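PDB 2YB1: 3',5'-nucleoside bisphosphate phosphatase from Chromobacterium violaceum, which removes the 3'-phosphate from nucleoside 3',5'-bisphosphates by manganese-dependent hydrolysis, leaving a nucleoside 5'-phosphate and orthophosphate. Local coordinates for residues A[209-220]-A[236-246]. Sequence-based numbering, arbitrary orientation.
Sequences FQAAGGQGIEVA and ADRHGLYASSG
Ala-236 sets its CB against CG2 of Ile-217 (3.5 Å), joining helix 226-239 to the strand that precedes it, a worked example of parallel strands that bond along their backbones while the connecting helix covers one face. Just before Gly-240, the carbonyl O of His-239 accepts a bent bond from Gln-210 NE2 (2.8 Å, 140° at the hydrogen); the amide stands almost perpendicular to the imidazole, and a water links Gln-210 OE1 to His-239 ND1, while His-239 NE2 is hydrogen-bonded to Glu-203. Gly-240 closes the helix in a Schellman motif. Leu-241 then lies between Ile-217 and Phe-209: with CG turned anti to the carbonyl carbon (chi1 -65°), CD1 lies by Ile-217 CG2 and CD2 reaches the edge of the Phe-209 ring.

From Tyr-242 onward the chains pair as parallel strands. Tyr-242 N binds Gln-215 O, Ile-217 N binds Tyr-242 O, and Ser-244 N binds Ile-217 O (2.9 Å). Ala-243 CB meets Val-219 CG2 at 3.7 Å. The register then slips by one, a beta bulge: Ser-244 O receives Val-219 N and, weakly, Ala-220 N; Gly-246 N resumes the pairing with Ala-220 O. Ser-244 OG donates to a water bound to Glu-218 OE2, which also bonds His-7, a manganese ligand, making Glu-218 second-shell.

Strand 216-221, helix 226-239 and strand 242-246 form a beta-alpha-beta unit; 216-221 lies between 186-189 and 242-246, and helix 199-211 packs on Leu-241 through Ile-206.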
# COMPACT_ATOMS: atom_id res chain seq x y z
N PHE A 209 9.16 -14.61 -3.89
CA PHE A 209 8.08 -13.83 -4.51
C PHE A 209 7.79 -14.36 -5.93
O PHE A 209 6.65 -14.68 -6.28
CB PHE A 209 8.52 -12.35 -4.52
CG PHE A 209 7.61 -11.43 -5.28
CD1 PHE A 209 6.35 -11.08 -4.77
CD2 PHE A 209 8.03 -10.84 -6.46
CE1 PHE A 209 5.52 -10.20 -5.46
CE2 PHE A 209 7.20 -9.95 -7.16
CZ PHE A 209 5.95 -9.63 -6.65
N GLN A 210 8.84 -14.47 -6.73
CA GLN A 210 8.71 -15.04 -8.07
C GLN A 210 8.18 -16.48 -8.07
O GLN A 210 7.27 -16.81 -8.85
CB GLN A 210 10.03 -14.96 -8.81
CG GLN A 210 10.38 -13.55 -9.26
CD GLN A 210 11.62 -13.52 -10.13
OE1 GLN A 210 12.71 -13.85 -9.68
NE2 GLN A 210 11.45 -13.14 -11.40
N ALA A 211 8.73 -17.33 -7.21
CA ALA A 211 8.24 -18.71 -7.09
C ALA A 211 6.73 -18.75 -6.86
O ALA A 211 6.04 -19.66 -7.34
CB ALA A 211 8.99 -19.46 -5.97
N ALA A 212 6.22 -17.77 -6.13
CA ALA A 212 4.80 -17.72 -5.80
C ALA A 212 3.97 -17.10 -6.93
O ALA A 212 2.74 -17.09 -6.87
CB ALA A 212 4.58 -16.96 -4.49
N GLY A 213 4.65 -16.61 -7.97
CA GLY A 213 3.99 -15.98 -9.10
C GLY A 213 4.13 -14.47 -9.22
O GLY A 213 3.49 -13.87 -10.08
N GLY A 214 4.98 -13.86 -8.40
CA GLY A 214 5.22 -12.42 -8.43
C GLY A 214 6.04 -11.89 -9.59
O GLY A 214 7.08 -12.46 -9.94
N GLN A 215 5.52 -10.85 -10.25
CA GLN A 215 6.17 -10.22 -11.40
C GLN A 215 6.72 -8.78 -11.30
O GLN A 215 7.31 -8.30 -12.26
CB GLN A 215 5.26 -10.36 -12.61
CG GLN A 215 4.89 -11.82 -12.87
CD GLN A 215 3.63 -11.97 -13.69
OE1 GLN A 215 2.58 -11.40 -13.37
NE2 GLN A 215 3.72 -12.77 -14.76
N GLY A 216 6.52 -8.10 -10.19
CA GLY A 216 6.85 -6.68 -10.15
C GLY A 216 7.42 -6.21 -8.83
O GLY A 216 7.32 -6.88 -7.80
N ILE A 217 8.07 -5.05 -8.89
CA ILE A 217 8.66 -4.44 -7.72
C ILE A 217 8.62 -2.92 -7.89
O ILE A 217 8.82 -2.40 -8.99
CB ILE A 217 10.13 -4.94 -7.50
CG1 ILE A 217 10.74 -4.34 -6.22
CG2 ILE A 217 11.00 -4.65 -8.75
CD1 ILE A 217 12.03 -5.00 -5.78
N GLU A 218 8.33 -2.22 -6.80
CA GLU A 218 8.34 -0.77 -6.85
C GLU A 218 9.77 -0.27 -6.92
O GLU A 218 10.60 -0.61 -6.08
CB GLU A 218 7.59 -0.16 -5.66
CG GLU A 218 6.09 -0.34 -5.79
CD GLU A 218 5.30 0.28 -4.65
OE1 GLU A 218 5.90 0.68 -3.63
OE2 GLU A 218 4.07 0.34 -4.79
N VAL A 219 10.05 0.53 -7.94
CA VAL A 219 11.33 1.17 -8.13
C VAL A 219 11.19 2.65 -7.77
O VAL A 219 11.94 3.17 -6.95
CB VAL A 219 11.86 0.97 -9.56
CG1 VAL A 219 13.11 1.81 -9.79
CG2 VAL A 219 12.17 -0.51 -9.76
N ALA A 220 10.27 3.34 -8.43
CA ALA A 220 9.96 4.70 -8.04
C ALA A 220 8.91 4.64 -6.93
O ALA A 220 7.85 4.05 -7.11
CB ALA A 220 9.47 5.51 -9.23
N ALA A 236 15.61 -5.53 -9.93
CA ALA A 236 14.52 -5.87 -10.83
C ALA A 236 15.07 -6.43 -12.13
O ALA A 236 14.56 -7.43 -12.66
CB ALA A 236 13.63 -4.65 -11.09
N ASP A 237 16.12 -5.80 -12.65
CA ASP A 237 16.65 -6.23 -13.94
C ASP A 237 17.25 -7.64 -13.89
O ASP A 237 17.06 -8.43 -14.81
CB ASP A 237 17.68 -5.23 -14.48
CG ASP A 237 18.13 -5.58 -15.89
OD1 ASP A 237 17.29 -5.48 -16.81
OD2 ASP A 237 19.30 -5.96 -16.07
N ARG A 238 17.95 -7.96 -12.80
CA ARG A 238 18.58 -9.28 -12.67
C ARG A 238 17.55 -10.40 -12.64
O ARG A 238 17.84 -11.53 -13.04
CB ARG A 238 19.43 -9.36 -11.39
CG ARG A 238 20.54 -8.34 -11.30
CD ARG A 238 21.25 -8.44 -9.95
NE ARG A 238 22.01 -9.69 -9.82
CZ ARG A 238 21.53 -10.81 -9.28
NH1 ARG A 238 20.28 -10.84 -8.83
NH2 ARG A 238 22.29 -11.89 -9.21
N HIS A 239 16.38 -10.10 -12.11
CA HIS A 239 15.32 -11.11 -12.02
C HIS A 239 14.22 -11.01 -13.07
O HIS A 239 13.28 -11.80 -13.08
CB HIS A 239 14.78 -11.14 -10.60
CG HIS A 239 15.82 -11.49 -9.59
ND1 HIS A 239 16.27 -12.78 -9.39
CD2 HIS A 239 16.56 -10.70 -8.77
CE1 HIS A 239 17.22 -12.78 -8.47
NE2 HIS A 239 17.41 -11.53 -8.07
N GLY A 240 14.34 -10.03 -13.97
CA GLY A 240 13.33 -9.84 -14.99
C GLY A 240 12.01 -9.35 -14.41
O GLY A 240 10.95 -9.66 -14.95
N LEU A 241 12.07 -8.59 -13.32
CA LEU A 241 10.85 -8.00 -12.74
C LEU A 241 10.47 -6.69 -13.44
O LEU A 241 11.35 -5.91 -13.84
CB LEU A 241 11.05 -7.73 -11.25
CG LEU A 241 11.25 -8.94 -10.34
CD1 LEU A 241 11.60 -8.49 -8.93
CD2 LEU A 241 10.00 -9.80 -10.34
N TYR A 242 9.17 -6.45 -13.56
CA TYR A 242 8.65 -5.19 -14.09
C TYR A 242 8.62 -4.13 -12.99
O TYR A 242 8.35 -4.44 -11.83
CB TYR A 242 7.24 -5.41 -14.67
CG TYR A 242 7.29 -6.32 -15.87
CD1 TYR A 242 7.66 -5.83 -17.12
CD2 TYR A 242 7.02 -7.68 -15.75
CE1 TYR A 242 7.75 -6.67 -18.22
CE2 TYR A 242 7.09 -8.53 -16.85
CZ TYR A 242 7.46 -8.01 -18.08
OH TYR A 242 7.54 -8.83 -19.20
N ALA A 243 8.88 -2.88 -13.37
CA ALA A 243 9.03 -1.80 -12.39
C ALA A 243 7.73 -1.05 -12.23
O ALA A 243 7.09 -0.66 -13.20
CB ALA A 243 10.14 -0.84 -12.81
N SER A 244 7.37 -0.82 -10.97
CA SER A 244 6.19 -0.04 -10.66
C SER A 244 6.62 1.27 -10.02
O SER A 244 7.75 1.40 -9.55
CB SER A 244 5.28 -0.80 -9.72
OG SER A 244 4.03 -0.16 -9.67
N SER A 245 5.72 2.26 -10.08
CA SER A 245 5.94 3.57 -9.50
C SER A 245 4.70 3.99 -8.69
O SER A 245 3.57 3.87 -9.16
CB SER A 245 6.20 4.58 -10.63
OG SER A 245 7.16 4.08 -11.56
N GLY A 246 4.90 4.46 -7.46
CA GLY A 246 3.79 5.06 -6.75
C GLY A 246 4.22 5.98 -5.63
O GLY A 246 5.26 5.76 -5.01
O HOH W 1 15.12 -14.71 -10.98
O HOH W 2 2.77 -0.01 -7.36
O HOH W 3 5.43 3.33 -2.85